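Local coordinates for protein 1-pyrroline-5-carboxylate dehydrogenase (Thermus thermophilus, PDB 1UZB) that probably oxidises the open-chain semialdehyde form of 1-pyrroline-5-carboxylate to glutamate with a nicotinamide cofactor, as an aldehyde dehydrogenase family member, at residues G44-T49 against I222-G227; R110-E115 against G216-E221; A118-E123 against V129-D134. One frame throughout, in Å; residues are numbered along the deposited sequence. Where two conformers were deposited one is given.

Contact 1 (G44-T49 against I222-G227); sequences GEWVDT and IFHEAG
The imidazole of His224 lies beside the backbone oxygen of Gly44 and the indole of Trp46. No hydrogen bond crosses between the two segments. ND1 of His224 is instead hydrogen-bonded to the OH of Tyr41, in the neighbouring strand. That bond ties the last turn of helix 213-226 to strand 36-42. CE1 of His224 lies 3.7 Å from Gly44 O, and ND1 of His224 is 3.9 Å from the same oxygen. The second partner is Trp46. The indole turns an edge to one face of the imidazole, a T-shaped pair with the planes at 65°. NE1 of Trp46 stands over that face, 4.5 Å from CG of His224. The centroids of the five-membered rings are 5.6 Å apart. CG of His224 is anti to the backbone N (chi1 179°), which sets the ring beside Gly44 O and Trp46 NE1.

Strand 45-47 and strand 36-42 form an antiparallel beta hairpin at the edge of a four-stranded mixed sheet. Gly44, with positive phi, sits in its turn. The helix stops at Gly227, which has positive phi and closes a Schellman motif. Gly227 N is bonded to Phe223 O at 3.2 Å, with a weak bond to His224 O.

The indole also packs on Phe220 and Glu221, one turn earlier on the helix. Tyr41 adds a second edge-to-face partner for Trp46, and the Tyr41 ring also meets the ring of His224.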
# COMPACT_ATOMS: atom_id res chain seq x y z
N GLY A 44 4.97 14.13 -40.50
CA GLY A 44 3.52 14.14 -40.59
C GLY A 44 2.89 14.03 -41.96
O GLY A 44 1.68 14.15 -42.09
N GLU A 45 3.70 13.79 -42.99
CA GLU A 45 3.16 13.66 -44.34
C GLU A 45 3.84 12.56 -45.14
O GLU A 45 5.00 12.22 -44.90
CB GLU A 45 3.30 14.99 -45.09
CG GLU A 45 4.73 15.50 -45.19
CD GLU A 45 4.85 16.77 -46.02
OE1 GLU A 45 5.96 17.33 -46.08
OE2 GLU A 45 3.84 17.20 -46.61
N TRP A 46 3.11 12.00 -46.10
CA TRP A 46 3.66 10.96 -46.95
C TRP A 46 4.49 11.64 -48.03
O TRP A 46 4.00 12.53 -48.73
CB TRP A 46 2.53 10.13 -47.57
CG TRP A 46 1.76 9.34 -46.56
CD1 TRP A 46 0.59 9.72 -45.94
CD2 TRP A 46 2.11 8.07 -46.00
NE1 TRP A 46 0.20 8.76 -45.04
CE2 TRP A 46 1.12 7.73 -45.06
CE3 TRP A 46 3.17 7.18 -46.22
CZ2 TRP A 46 1.15 6.54 -44.33
CZ3 TRP A 46 3.21 5.99 -45.48
CH2 TRP A 46 2.20 5.69 -44.55
N VAL A 47 5.74 11.23 -48.15
CA VAL A 47 6.67 11.80 -49.12
C VAL A 47 7.19 10.72 -50.05
O VAL A 47 7.76 9.72 -49.60
CB VAL A 47 7.87 12.46 -48.40
CG1 VAL A 47 8.75 13.19 -49.41
CG2 VAL A 47 7.37 13.42 -47.33
N ASP A 48 7.00 10.91 -51.35
CA ASP A 48 7.45 9.93 -52.33
C ASP A 48 8.87 10.23 -52.80
O ASP A 48 9.41 11.31 -52.54
CB ASP A 48 6.51 9.93 -53.54
CG ASP A 48 6.35 8.55 -54.15
OD1 ASP A 48 7.15 7.65 -53.83
OD2 ASP A 48 5.42 8.38 -54.97
N THR A 49 9.48 9.26 -53.48
CA THR A 49 10.83 9.41 -54.01
C THR A 49 10.83 8.91 -55.45
O THR A 49 9.88 8.27 -55.88
CB THR A 49 11.85 8.59 -53.19
OG1 THR A 49 11.50 7.20 -53.24
CG2 THR A 49 11.87 9.06 -51.75
N ILE A 222 -1.86 3.81 -39.54
CA ILE A 222 -2.52 3.83 -38.25
C ILE A 222 -1.97 4.96 -37.37
O ILE A 222 -2.73 5.69 -36.74
CB ILE A 222 -2.37 2.47 -37.53
CG1 ILE A 222 -3.16 1.40 -38.29
CG2 ILE A 222 -2.86 2.57 -36.09
CD1 ILE A 222 -2.91 -0.02 -37.82
N PHE A 223 -0.65 5.11 -37.34
CA PHE A 223 -0.06 6.18 -36.55
C PHE A 223 -0.56 7.54 -37.04
O PHE A 223 -0.86 8.43 -36.23
CB PHE A 223 1.47 6.17 -36.63
CG PHE A 223 2.13 4.97 -35.99
CD1 PHE A 223 1.51 4.26 -34.95
CD2 PHE A 223 3.40 4.57 -36.40
CE1 PHE A 223 2.16 3.18 -34.34
CE2 PHE A 223 4.05 3.50 -35.79
CZ PHE A 223 3.43 2.80 -34.76
N HIS A 224 -0.65 7.70 -38.35
CA HIS A 224 -1.11 8.95 -38.94
C HIS A 224 -2.56 9.23 -38.55
O HIS A 224 -2.89 10.32 -38.10
CB HIS A 224 -1.00 8.91 -40.46
CG HIS A 224 -1.48 10.16 -41.14
ND1 HIS A 224 -0.81 11.36 -41.05
CD2 HIS A 224 -2.58 10.39 -41.90
CE1 HIS A 224 -1.48 12.28 -41.73
NE2 HIS A 224 -2.55 11.72 -42.25
N GLU A 225 -3.42 8.23 -38.71
CA GLU A 225 -4.82 8.39 -38.36
C GLU A 225 -5.01 8.69 -36.88
O GLU A 225 -5.87 9.48 -36.50
CB GLU A 225 -5.62 7.15 -38.76
CG GLU A 225 -7.10 7.26 -38.43
CD GLU A 225 -7.92 6.14 -39.04
OE1 GLU A 225 -9.12 6.04 -38.70
OE2 GLU A 225 -7.38 5.38 -39.87
N ALA A 226 -4.19 8.05 -36.04
CA ALA A 226 -4.27 8.25 -34.59
C ALA A 226 -3.99 9.70 -34.22
O ALA A 226 -4.52 10.21 -33.24
CB ALA A 226 -3.28 7.33 -33.88
N GLY A 227 -3.13 10.35 -35.00
CA GLY A 227 -2.84 11.75 -34.74
C GLY A 227 -1.52 12.10 -34.10
O GLY A 227 -1.40 13.16 -33.47

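Contact 2 (R110-E115 against G216-E221); sequences RRRKRE and GAKVFE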
# COMPACT_ATOMS: atom_id res chain seq x y z
N ARG A 110 -6.68 -2.49 -33.74
CA ARG A 110 -7.59 -3.59 -33.46
C ARG A 110 -8.70 -3.67 -34.51
O ARG A 110 -9.11 -4.77 -34.90
CB ARG A 110 -8.20 -3.42 -32.05
CG ARG A 110 -9.01 -4.62 -31.59
CD ARG A 110 -9.53 -4.45 -30.16
NE ARG A 110 -8.46 -4.41 -29.16
CZ ARG A 110 -8.02 -3.30 -28.57
NH1 ARG A 110 -7.05 -3.36 -27.67
NH2 ARG A 110 -8.56 -2.12 -28.87
N ARG A 111 -9.18 -2.52 -34.98
CA ARG A 111 -10.23 -2.52 -35.99
C ARG A 111 -9.73 -2.90 -37.38
O ARG A 111 -10.53 -3.18 -38.27
CB ARG A 111 -10.92 -1.15 -36.03
CG ARG A 111 -11.77 -0.89 -34.79
CD ARG A 111 -12.15 0.57 -34.63
NE ARG A 111 -12.87 0.77 -33.38
CZ ARG A 111 -12.73 1.84 -32.60
NH1 ARG A 111 -11.88 2.81 -32.93
NH2 ARG A 111 -13.42 1.92 -31.47
N ARG A 112 -8.41 -2.93 -37.56
CA ARG A 112 -7.82 -3.31 -38.85
C ARG A 112 -7.05 -4.62 -38.74
O ARG A 112 -6.21 -4.94 -39.58
CB ARG A 112 -6.87 -2.21 -39.35
CG ARG A 112 -7.57 -0.92 -39.74
CD ARG A 112 -6.59 0.11 -40.30
NE ARG A 112 -5.94 -0.35 -41.52
CZ ARG A 112 -5.12 0.39 -42.26
NH1 ARG A 112 -4.57 -0.10 -43.36
NH2 ARG A 112 -4.86 1.64 -41.90
N LYS A 113 -7.37 -5.39 -37.70
CA LYS A 113 -6.70 -6.65 -37.42
C LYS A 113 -6.64 -7.64 -38.59
O LYS A 113 -5.56 -8.11 -38.95
CB LYS A 113 -7.34 -7.32 -36.20
CG LYS A 113 -6.66 -8.58 -35.72
CD LYS A 113 -6.91 -8.81 -34.23
CE LYS A 113 -8.38 -8.82 -33.88
NZ LYS A 113 -8.59 -9.17 -32.45
N ARG A 114 -7.79 -7.97 -39.17
CA ARG A 114 -7.81 -8.93 -40.28
C ARG A 114 -6.98 -8.47 -41.47
O ARG A 114 -6.29 -9.27 -42.11
CB ARG A 114 -9.26 -9.20 -40.70
CG ARG A 114 -10.12 -9.91 -39.65
CD ARG A 114 -9.71 -11.38 -39.46
NE ARG A 114 -8.83 -11.59 -38.30
CZ ARG A 114 -9.24 -11.58 -37.04
NH1 ARG A 114 -10.52 -11.37 -36.75
NH2 ARG A 114 -8.37 -11.79 -36.06
N GLU A 115 -7.05 -7.18 -41.78
CA GLU A 115 -6.29 -6.61 -42.89
C GLU A 115 -4.79 -6.77 -42.65
O GLU A 115 -4.04 -7.17 -43.54
CB GLU A 115 -6.62 -5.13 -43.06
CG GLU A 115 -5.98 -4.49 -44.28
CD GLU A 115 -5.96 -2.97 -44.20
OE1 GLU A 115 -6.84 -2.40 -43.52
OE2 GLU A 115 -5.07 -2.36 -44.82
N GLY A 216 4.72 -2.39 -42.81
CA GLY A 216 5.23 -1.31 -41.99
C GLY A 216 4.53 -0.02 -42.37
O GLY A 216 4.21 0.81 -41.52
N ALA A 217 4.28 0.15 -43.67
CA ALA A 217 3.58 1.33 -44.15
C ALA A 217 2.16 1.35 -43.59
O ALA A 217 1.65 2.41 -43.21
CB ALA A 217 3.55 1.35 -45.67
N LYS A 218 1.51 0.19 -43.55
CA LYS A 218 0.15 0.12 -43.03
C LYS A 218 0.11 0.47 -41.54
O LYS A 218 -0.86 1.05 -41.06
CB LYS A 218 -0.46 -1.26 -43.28
CG LYS A 218 -0.71 -1.54 -44.75
CD LYS A 218 -1.51 -2.81 -44.96
CE LYS A 218 -1.83 -3.02 -46.43
NZ LYS A 218 -2.77 -4.15 -46.63
N VAL A 219 1.17 0.12 -40.81
CA VAL A 219 1.22 0.47 -39.40
C VAL A 219 1.32 2.00 -39.32
O VAL A 219 0.70 2.61 -38.45
CB VAL A 219 2.42 -0.20 -38.69
CG1 VAL A 219 2.61 0.39 -37.30
CG2 VAL A 219 2.19 -1.71 -38.60
N PHE A 220 2.08 2.61 -40.22
CA PHE A 220 2.18 4.07 -40.19
C PHE A 220 0.88 4.76 -40.58
O PHE A 220 0.63 5.88 -40.15
CB PHE A 220 3.35 4.56 -41.05
CG PHE A 220 4.59 4.80 -40.24
CD1 PHE A 220 5.37 3.73 -39.81
CD2 PHE A 220 4.92 6.09 -39.81
CE1 PHE A 220 6.45 3.93 -38.96
CE2 PHE A 220 6.00 6.30 -38.96
CZ PHE A 220 6.77 5.22 -38.53
N GLU A 221 0.05 4.09 -41.38
CA GLU A 221 -1.24 4.68 -41.73
C GLU A 221 -2.01 4.81 -40.41
O GLU A 221 -2.72 5.78 -40.19
CB GLU A 221 -2.02 3.77 -42.68
CG GLU A 221 -1.55 3.79 -44.12
CD GLU A 221 -2.44 2.95 -45.01
OE1 GLU A 221 -2.58 1.74 -44.73
OE2 GLU A 221 -2.99 3.49 -45.99
O HOH W 1 -4.08 0.12 -46.11
O HOH W 2 -5.15 -3.05 -47.25
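Arg112 NH1 donates to OE1 of Glu221 over 3.0 Å, and the bond is nearly straight at 170°. The carboxylate oxygen lies in the guanidinium plane, but the nitrogen meets it from above the carboxylate plane. The two flat groups are turned 68° apart. NH2 of Arg112 rests 3.6 Å from CB of Glu221. NZ of Lys218, at the end of an extended chain, makes a weak bond of 3.4 Å to OE2 of Glu115.

Within its own segment Glu115 holds the guanidinium side-on. NE of Arg112 reaches OE1 of Glu115 at 3.0 Å, and NH1 of Arg112 reaches OE2 of Glu115 at 2.7 Å. The Arg112 chain bends at chi3 (62°), which brings NE and NH1 round to Glu115. NH1 is thus shared by two carboxylates, which probably offsets the like charges of Glu115 and Glu221.

Arg112 is the N-cap residue of helix 113-124, at the break after helix 95-111. Helix 213-226 makes the beta-alpha-beta crossover between parallel strands 203-207 and 233-235, in the Rossmann-like part of the aldehyde dehydrogenase fold. The salt-bridge network joins the start of helix 113-124 to helix 213-226.

In the next shell, one water donates to Glu115 OE2 and Glu221 OE1. Another links Glu115 OE2 to Lys218 NZ. Arg36 pairs with OE2 of Glu221. NZ of Lys218 is further held by Thr119 OG1 and Glu33.

Contact 3 (A118-E123 against V129-D134); sequences ATLVYE and VEASAD
The carboxylate of Asp134 has one face against Leu120. CD1 of Leu120 sits almost directly above CG of Asp134, at 3.6 Å. CD1 of Leu120 lies 4.0 Å from OD1 and 3.8 Å from OD2 of Asp134. The contact belongs to two consecutive helices, 113-124 and 128-149, joined by a short loop; their segments cross at 126° with the axes 8.7 Å apart.

The same CD1 of Leu120 is 3.5 Å from CB of Asp134, a tight approach, and 3.6 Å from the backbone O of Ala131. The chi1 of -169° sets the carboxylate of Asp134 beside Leu120, and chi2 of -44° turns its face to CD1. Its oxygens are bonded elsewhere: OD1 to Ala188 N, OD2 to Lys126 NZ in a salt bridge. With alanine at Asp134, Ala188 N and Lys126 would probably lose their carboxylate mates, and a gap would open over CD1 of Leu120 where the carboxylate lay.

Leu120 and Asp134 both touch Pro186 and Val187. Pro186 ends the Pro-Trp-Asn-Phe-Pro motif of aldehyde dehydrogenases, whose asparagine in this family helps form the oxyanion hole. The helix pair packs against that loop.

Ala131 is the small residue at the crossing. Its methyl is wedged between two side chains of the first helix: CB of Ala131 lies 4.1 Å from CB of Leu120 and 4.0 Å from CG2 of Val121.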
# COMPACT_ATOMS: atom_id res chain seq x y z
N ALA A 118 -3.77 -10.45 -42.92
CA ALA A 118 -3.75 -10.86 -44.32
C ALA A 118 -2.51 -10.32 -45.03
O ALA A 118 -1.95 -10.98 -45.91
CB ALA A 118 -5.01 -10.37 -45.02
N THR A 119 -2.09 -9.12 -44.65
CA THR A 119 -0.92 -8.51 -45.27
C THR A 119 0.32 -9.31 -44.87
O THR A 119 1.24 -9.49 -45.67
CB THR A 119 -0.77 -7.03 -44.86
OG1 THR A 119 -1.97 -6.33 -45.20
CG2 THR A 119 0.40 -6.39 -45.61
N LEU A 120 0.35 -9.80 -43.63
CA LEU A 120 1.48 -10.61 -43.17
C LEU A 120 1.52 -11.94 -43.92
O LEU A 120 2.59 -12.44 -44.26
CB LEU A 120 1.35 -10.89 -41.67
CG LEU A 120 1.67 -9.73 -40.73
CD1 LEU A 120 1.33 -10.13 -39.30
CD2 LEU A 120 3.15 -9.36 -40.83
N VAL A 121 0.35 -12.52 -44.14
CA VAL A 121 0.25 -13.79 -44.86
C VAL A 121 0.91 -13.65 -46.23
O VAL A 121 1.76 -14.46 -46.60
CB VAL A 121 -1.23 -14.20 -45.05
CG1 VAL A 121 -1.33 -15.38 -46.00
CG2 VAL A 121 -1.85 -14.56 -43.70
N TYR A 122 0.53 -12.62 -46.97
CA TYR A 122 1.07 -12.39 -48.30
C TYR A 122 2.48 -11.82 -48.39
O TYR A 122 3.25 -12.23 -49.26
CB TYR A 122 0.12 -11.50 -49.11
CG TYR A 122 -1.15 -12.20 -49.53
CD1 TYR A 122 -2.40 -11.74 -49.10
CD2 TYR A 122 -1.11 -13.34 -50.33
CE1 TYR A 122 -3.57 -12.39 -49.46
CE2 TYR A 122 -2.28 -14.00 -50.70
CZ TYR A 122 -3.50 -13.52 -50.26
OH TYR A 122 -4.65 -14.18 -50.62
N GLU A 123 2.83 -10.90 -47.50
CA GLU A 123 4.16 -10.29 -47.57
C GLU A 123 5.32 -11.09 -46.97
O GLU A 123 6.43 -11.06 -47.51
CB GLU A 123 4.17 -8.88 -46.98
CG GLU A 123 5.42 -8.11 -47.38
CD GLU A 123 5.45 -6.67 -46.90
OE1 GLU A 123 6.18 -5.86 -47.53
OE2 GLU A 123 4.76 -6.34 -45.91
N VAL A 129 -2.75 -18.32 -38.21
CA VAL A 129 -2.57 -18.12 -36.77
C VAL A 129 -1.27 -17.40 -36.43
O VAL A 129 -1.23 -16.62 -35.47
CB VAL A 129 -2.69 -19.45 -36.00
CG1 VAL A 129 -4.05 -20.08 -36.25
CG2 VAL A 129 -1.57 -20.40 -36.40
N GLU A 130 -0.21 -17.66 -37.19
CA GLU A 130 1.05 -16.96 -36.93
C GLU A 130 0.82 -15.47 -37.19
O GLU A 130 1.31 -14.61 -36.46
CB GLU A 130 2.16 -17.49 -37.85
CG GLU A 130 2.70 -18.88 -37.49
CD GLU A 130 3.40 -18.93 -36.13
OE1 GLU A 130 3.98 -17.91 -35.71
OE2 GLU A 130 3.38 -20.01 -35.50
N ALA A 131 0.04 -15.16 -38.23
CA ALA A 131 -0.26 -13.77 -38.56
C ALA A 131 -1.10 -13.13 -37.45
O ALA A 131 -0.83 -12.01 -37.04
CB ALA A 131 -1.00 -13.70 -39.89
N SER A 132 -2.10 -13.85 -36.96
CA SER A 132 -2.95 -13.31 -35.91
C SER A 132 -2.16 -13.06 -34.63
O SER A 132 -2.36 -12.05 -33.95
CB SER A 132 -4.12 -14.26 -35.63
OG SER A 132 -4.99 -13.71 -34.66
N ALA A 133 -1.25 -13.97 -34.29
CA ALA A 133 -0.44 -13.80 -33.08
C ALA A 133 0.44 -12.56 -33.18
O ALA A 133 0.64 -11.85 -32.20
CB ALA A 133 0.42 -15.04 -32.86
N ASP A 134 0.96 -12.31 -34.38
CA ASP A 134 1.83 -11.17 -34.65
C ASP A 134 1.07 -9.86 -34.39
O ASP A 134 1.51 -9.02 -33.61
CB ASP A 134 2.31 -11.25 -36.11
CG ASP A 134 3.43 -10.27 -36.44
OD1 ASP A 134 3.35 -9.10 -36.02
OD2 ASP A 134 4.37 -10.68 -37.15

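In the fold
The three contacts are nested along the chain. Contact 3 is local to two consecutive helices and lies within the loop closed by contact 2, which lies within the loop closed by contact 1. Contacts 1 and 2 share helix 213-226, with centres about 13 Å apart. They touch where the indole of Trp46 packs on Ala217, Phe220 and Glu221. Contacts 2 and 3 share helix 113-124, with centres about 11 Å apart, and meet through Lys218 and Thr119. Contacts 1 and 3 do not touch; their centres are about 23 Å apart. The series runs from the surface hairpin of the small sheet, through a partly buried salt-bridge network, to buried helix packing.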